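Local coordinates for protein putative fructose-bisphosphate aldolase (PDB 3PM6) that is a putative class II fructose-bisphosphate aldolase, a zinc-binding protein built on a closed TIM barrel of parallel strands, at residues I29-V34 / M55-P60; L87-A92 / P112-I117. One frame throughout, in Å; residues are numbered along the deposited sequence.

Contact 1 of 2, residues I29-V34 / M55-P60; sequences IPAICV and MILLFP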
# COMPACT_ATOMS: atom_id res chain seq x y z
N ILE A 29 -15.51 18.01 -2.35
CA ILE A 29 -14.98 16.67 -2.15
C ILE A 29 -13.56 16.84 -1.59
O ILE A 29 -12.78 17.62 -2.13
CB ILE A 29 -14.92 15.92 -3.52
CG1 ILE A 29 -16.32 15.83 -4.15
CG2 ILE A 29 -14.24 14.53 -3.41
CD1 ILE A 29 -17.43 15.17 -3.25
N PRO A 30 -13.24 16.15 -0.49
CA PRO A 30 -11.86 16.20 -0.00
C PRO A 30 -10.99 15.30 -0.87
O PRO A 30 -11.29 14.14 -0.99
CB PRO A 30 -11.95 15.63 1.43
CG PRO A 30 -13.21 14.75 1.44
CD PRO A 30 -14.13 15.30 0.35
N ALA A 31 -9.95 15.85 -1.49
CA ALA A 31 -9.08 15.10 -2.42
C ALA A 31 -7.69 15.03 -1.81
O ALA A 31 -6.90 15.97 -1.92
CB ALA A 31 -9.05 15.79 -3.78
N ILE A 32 -7.39 13.94 -1.13
CA ILE A 32 -6.23 13.87 -0.25
C ILE A 32 -5.12 13.12 -0.91
O ILE A 32 -5.28 11.94 -1.25
CB ILE A 32 -6.62 13.09 1.08
CG1 ILE A 32 -7.95 13.60 1.64
CG2 ILE A 32 -5.47 13.11 2.09
CD1 ILE A 32 -7.95 15.08 2.00
N CYS A 33 -4.00 13.81 -1.12
CA CYS A 33 -2.79 13.20 -1.61
C CYS A 33 -2.19 12.29 -0.59
O CYS A 33 -2.00 12.67 0.58
CB CYS A 33 -1.74 14.27 -1.95
SG CYS A 33 -2.36 15.40 -3.17
N VAL A 34 -1.81 11.11 -1.04
CA VAL A 34 -1.13 10.16 -0.15
C VAL A 34 0.02 9.51 -0.88
O VAL A 34 0.04 9.54 -2.12
CB VAL A 34 -2.07 9.04 0.34
CG1 VAL A 34 -3.14 9.59 1.28
CG2 VAL A 34 -2.67 8.29 -0.82
N MET A 55 -11.65 11.52 -2.25
CA MET A 55 -10.86 11.02 -3.34
C MET A 55 -9.48 10.73 -2.81
O MET A 55 -8.95 11.47 -1.97
CB MET A 55 -10.81 12.03 -4.50
CG MET A 55 -12.11 12.18 -5.26
SD MET A 55 -11.99 13.41 -6.64
CE MET A 55 -13.61 13.14 -7.37
N ILE A 56 -8.90 9.65 -3.29
CA ILE A 56 -7.52 9.33 -2.94
C ILE A 56 -6.67 9.85 -4.14
O ILE A 56 -6.95 9.51 -5.29
CB ILE A 56 -7.34 7.78 -2.73
CG1 ILE A 56 -8.19 7.26 -1.55
CG2 ILE A 56 -5.87 7.38 -2.61
CD1 ILE A 56 -8.18 5.77 -1.43
N LEU A 57 -5.68 10.70 -3.85
CA LEU A 57 -4.80 11.20 -4.90
C LEU A 57 -3.44 10.55 -4.85
O LEU A 57 -2.83 10.48 -3.80
CB LEU A 57 -4.68 12.74 -4.83
CG LEU A 57 -5.80 13.49 -5.54
CD1 LEU A 57 -7.20 13.08 -4.95
CD2 LEU A 57 -5.60 14.99 -5.40
N LEU A 58 -2.95 10.05 -5.99
CA LEU A 58 -1.58 9.55 -6.05
C LEU A 58 -0.79 10.45 -7.00
O LEU A 58 -1.38 11.05 -7.90
CB LEU A 58 -1.57 8.09 -6.53
CG LEU A 58 -2.13 7.04 -5.56
CD1 LEU A 58 -2.24 5.74 -6.33
CD2 LEU A 58 -1.20 6.84 -4.31
N PHE A 59 0.54 10.56 -6.79
CA PHE A 59 1.40 11.29 -7.73
C PHE A 59 1.99 10.31 -8.73
O PHE A 59 1.90 9.08 -8.52
CB PHE A 59 2.52 12.05 -6.99
CG PHE A 59 2.03 13.13 -6.09
CD1 PHE A 59 1.22 14.16 -6.58
CD2 PHE A 59 2.34 13.11 -4.75
CE1 PHE A 59 0.74 15.15 -5.73
CE2 PHE A 59 1.86 14.13 -3.91
CZ PHE A 59 1.07 15.14 -4.41
N PRO A 60 2.58 10.81 -9.85
CA PRO A 60 3.26 9.87 -10.75
C PRO A 60 4.31 9.03 -10.05
O PRO A 60 4.60 7.89 -10.46
CB PRO A 60 3.92 10.80 -11.81
CG PRO A 60 2.96 11.97 -11.92
CD PRO A 60 2.20 12.05 -10.56
O HOH W 1 1.82 9.45 -4.46

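Contact 2 of 2, residues L87-A92 / P112-I117; sequences LHLDHA and PGFDSI. With ZN (zinc ion), chain S.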
# COMPACT_ATOMS: atom_id res chain seq x y z
N LEU A 87 -10.37 7.34 -7.26
CA LEU A 87 -8.93 7.43 -7.35
C LEU A 87 -8.46 8.39 -8.47
O LEU A 87 -8.91 8.29 -9.60
CB LEU A 87 -8.34 6.03 -7.54
CG LEU A 87 -6.83 5.93 -7.66
CD1 LEU A 87 -6.13 6.45 -6.40
CD2 LEU A 87 -6.45 4.48 -7.94
N HIS A 88 -7.56 9.30 -8.13
CA HIS A 88 -7.19 10.40 -9.02
C HIS A 88 -5.69 10.46 -9.10
O HIS A 88 -5.00 10.44 -8.07
CB HIS A 88 -7.73 11.69 -8.40
CG HIS A 88 -7.49 12.92 -9.21
ND1 HIS A 88 -8.14 13.15 -10.41
CD2 HIS A 88 -6.72 14.00 -8.98
CE1 HIS A 88 -7.77 14.34 -10.87
NE2 HIS A 88 -6.93 14.88 -10.00
N LEU A 89 -5.16 10.53 -10.32
CA LEU A 89 -3.74 10.87 -10.50
C LEU A 89 -3.53 12.37 -10.51
O LEU A 89 -3.94 13.07 -11.45
CB LEU A 89 -3.16 10.24 -11.78
CG LEU A 89 -1.65 10.35 -12.07
CD1 LEU A 89 -0.72 9.69 -11.02
CD2 LEU A 89 -1.37 9.80 -13.49
N ASP A 90 -2.88 12.89 -9.48
CA ASP A 90 -2.68 14.36 -9.39
C ASP A 90 -1.39 14.76 -10.09
O ASP A 90 -0.43 13.96 -10.13
CB ASP A 90 -2.66 14.73 -7.89
CG ASP A 90 -2.70 16.22 -7.62
OD1 ASP A 90 -3.16 17.03 -8.48
OD2 ASP A 90 -2.25 16.59 -6.51
N HIS A 91 -1.33 15.98 -10.64
CA HIS A 91 -0.08 16.54 -11.20
C HIS A 91 0.70 15.60 -12.11
O HIS A 91 1.91 15.43 -11.98
CB HIS A 91 0.78 17.12 -10.08
CG HIS A 91 0.10 18.28 -9.44
ND1 HIS A 91 -0.28 19.38 -10.17
CD2 HIS A 91 -0.41 18.46 -8.20
CE1 HIS A 91 -0.94 20.21 -9.40
NE2 HIS A 91 -1.04 19.67 -8.20
N ALA A 92 0.01 14.96 -13.02
CA ALA A 92 0.70 14.22 -14.02
C ALA A 92 1.18 15.24 -15.06
O ALA A 92 0.37 15.81 -15.77
CB ALA A 92 -0.26 13.20 -14.63
N PRO A 112 -9.31 -2.11 -12.89
CA PRO A 112 -9.45 -1.07 -11.87
C PRO A 112 -8.12 -0.33 -11.66
O PRO A 112 -7.11 -0.88 -11.05
CB PRO A 112 -9.91 -1.84 -10.63
CG PRO A 112 -9.54 -3.30 -10.90
CD PRO A 112 -8.96 -3.41 -12.29
N GLY A 113 -8.11 0.87 -12.25
CA GLY A 113 -6.99 1.80 -12.22
C GLY A 113 -7.58 3.13 -11.81
O GLY A 113 -8.38 3.16 -10.89
N PHE A 114 -7.23 4.21 -12.50
CA PHE A 114 -7.66 5.57 -12.09
C PHE A 114 -9.03 5.89 -12.57
O PHE A 114 -9.37 5.54 -13.70
CB PHE A 114 -6.67 6.66 -12.57
CG PHE A 114 -5.38 6.64 -11.83
CD1 PHE A 114 -5.29 7.23 -10.58
CD2 PHE A 114 -4.30 5.92 -12.32
CE1 PHE A 114 -4.11 7.16 -9.87
CE2 PHE A 114 -3.11 5.86 -11.62
CZ PHE A 114 -3.02 6.47 -10.39
N ASP A 115 -9.82 6.55 -11.73
CA ASP A 115 -11.11 7.08 -12.19
C ASP A 115 -10.94 8.42 -12.92
O ASP A 115 -11.75 8.79 -13.75
CB ASP A 115 -12.05 7.23 -11.01
CG ASP A 115 -12.25 5.92 -10.26
OD1 ASP A 115 -12.88 5.02 -10.82
OD2 ASP A 115 -11.77 5.79 -9.13
N SER A 116 -9.88 9.16 -12.57
CA SER A 116 -9.64 10.50 -13.13
C SER A 116 -8.17 10.83 -13.09
O SER A 116 -7.41 10.25 -12.32
CB SER A 116 -10.44 11.59 -12.39
OG SER A 116 -10.20 11.57 -11.00
N ILE A 117 -7.74 11.74 -13.95
CA ILE A 117 -6.31 12.02 -14.01
C ILE A 117 -6.20 13.50 -14.20
O ILE A 117 -6.98 14.08 -14.94
CB ILE A 117 -5.68 11.29 -15.22
CG1 ILE A 117 -5.72 9.76 -15.02
CG2 ILE A 117 -4.25 11.82 -15.56
CD1 ILE A 117 -5.11 8.96 -16.24
ZN ZN S . -1.88 20.76 -6.60

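Contact 1 of 2, residues I29-V34 / M55-P60
Strands 29-33 and 55-58 run parallel, their N-to-C directions 31° apart, and four backbone hydrogen bonds join them: Met55 N to Pro30 O, Ile32 N to Met55 O, Leu57 N to Ile32 O and Val34 N to Leu57 O. Proline suits position 30, where the carbonyl alone is used in this ladder. Ala31, Cys33, Met55 and Leu57 share one face of the sheet. The alanine is small enough for Leu57 to lean across the strand gap, bringing CD1 tightly to Ala31 CB at 3.5 Å. Cys33 SG stands anti to its own carbonyl carbon (chi1 -59°), beside Leu57 CB. From there Cys33 SG approaches the Phe59 ring obliquely, 3.7 Å from CZ. On the face of Ile32 and Ile56, Val34 CG2 meets Ile56 CG2 at 3.8 Å, and both residues pack on Ile43. Where the direct ladder stops, one water extends it, donating to Val34 O and accepting from Phe59 N, each at 2.9 Å. A mix of small and long apolar residues thus turns inward, while branched Ile32 and Ile56 meet helix 37-49, as in the first beta-alpha-beta unit of a TIM barrel.

Contact 2 of 2, residues L87-A92 / P112-I117
Leu87 and Phe114 cross obliquely at the start of a short parallel pairing, and the leucine can be followed outward. Its CB lies 3.8 Å from Asp115 OD2, CG rests 3.5 Å from Phe114 CD1, CD1 reaches Phe114 CE1, and CD2 ends 3.8 Å from Gly113 O. The Phe114 ring also receives Leu89 CB over one face, a CH-pi contact 3.9 Å from the ring centroid. A flat aromatic thus fills the ground between two leucines of one strand. Asp115 OD2 accepts from Leu87 N through its anti lone pair at 2.8 Å, as a backbone carbonyl would in a regular ladder, while Leu87 O accepts from both Asp115 N and Ser116 N. On the sheet face carrying His88 and Ser116, Ser116 OG sits between its backbone N and carbonyl carbon (chi1 54°). It lies 2.7 Å from His88 ND1, at the ring edge, in a hydrogen bond that probably helps to set the imidazole's rotation. The side chains of Leu89 and Ile117 lie side by side. Strand 85-92 then carries His91, whose NE2 binds zinc at 2.1 Å; His196 and His227 complete the protein ligands, a metal site at the C-terminal end of the barrel strands.

In the fold
Contacts 1 and 2 follow one another along the chain, the first closing before the second opens, and their centres lie about 9 Å apart in the same eight-stranded parallel barrel. Together they join its first four strands in order, 29-33, 54-58, 85-92 and 116-119, with the seam between them made by strands 54-58 and 85-92. There Ile56 O and Leu58 O probably accept hydrogen bonds from His88 N and Asp90 N, and Leu87 CD1 packs on Ile56 O. The nearest atom of the Phe59 side chain lies about 6 Å from the zinc ion, so contact 1 reaches the neighbourhood of the metal while contact 2 binds it directly.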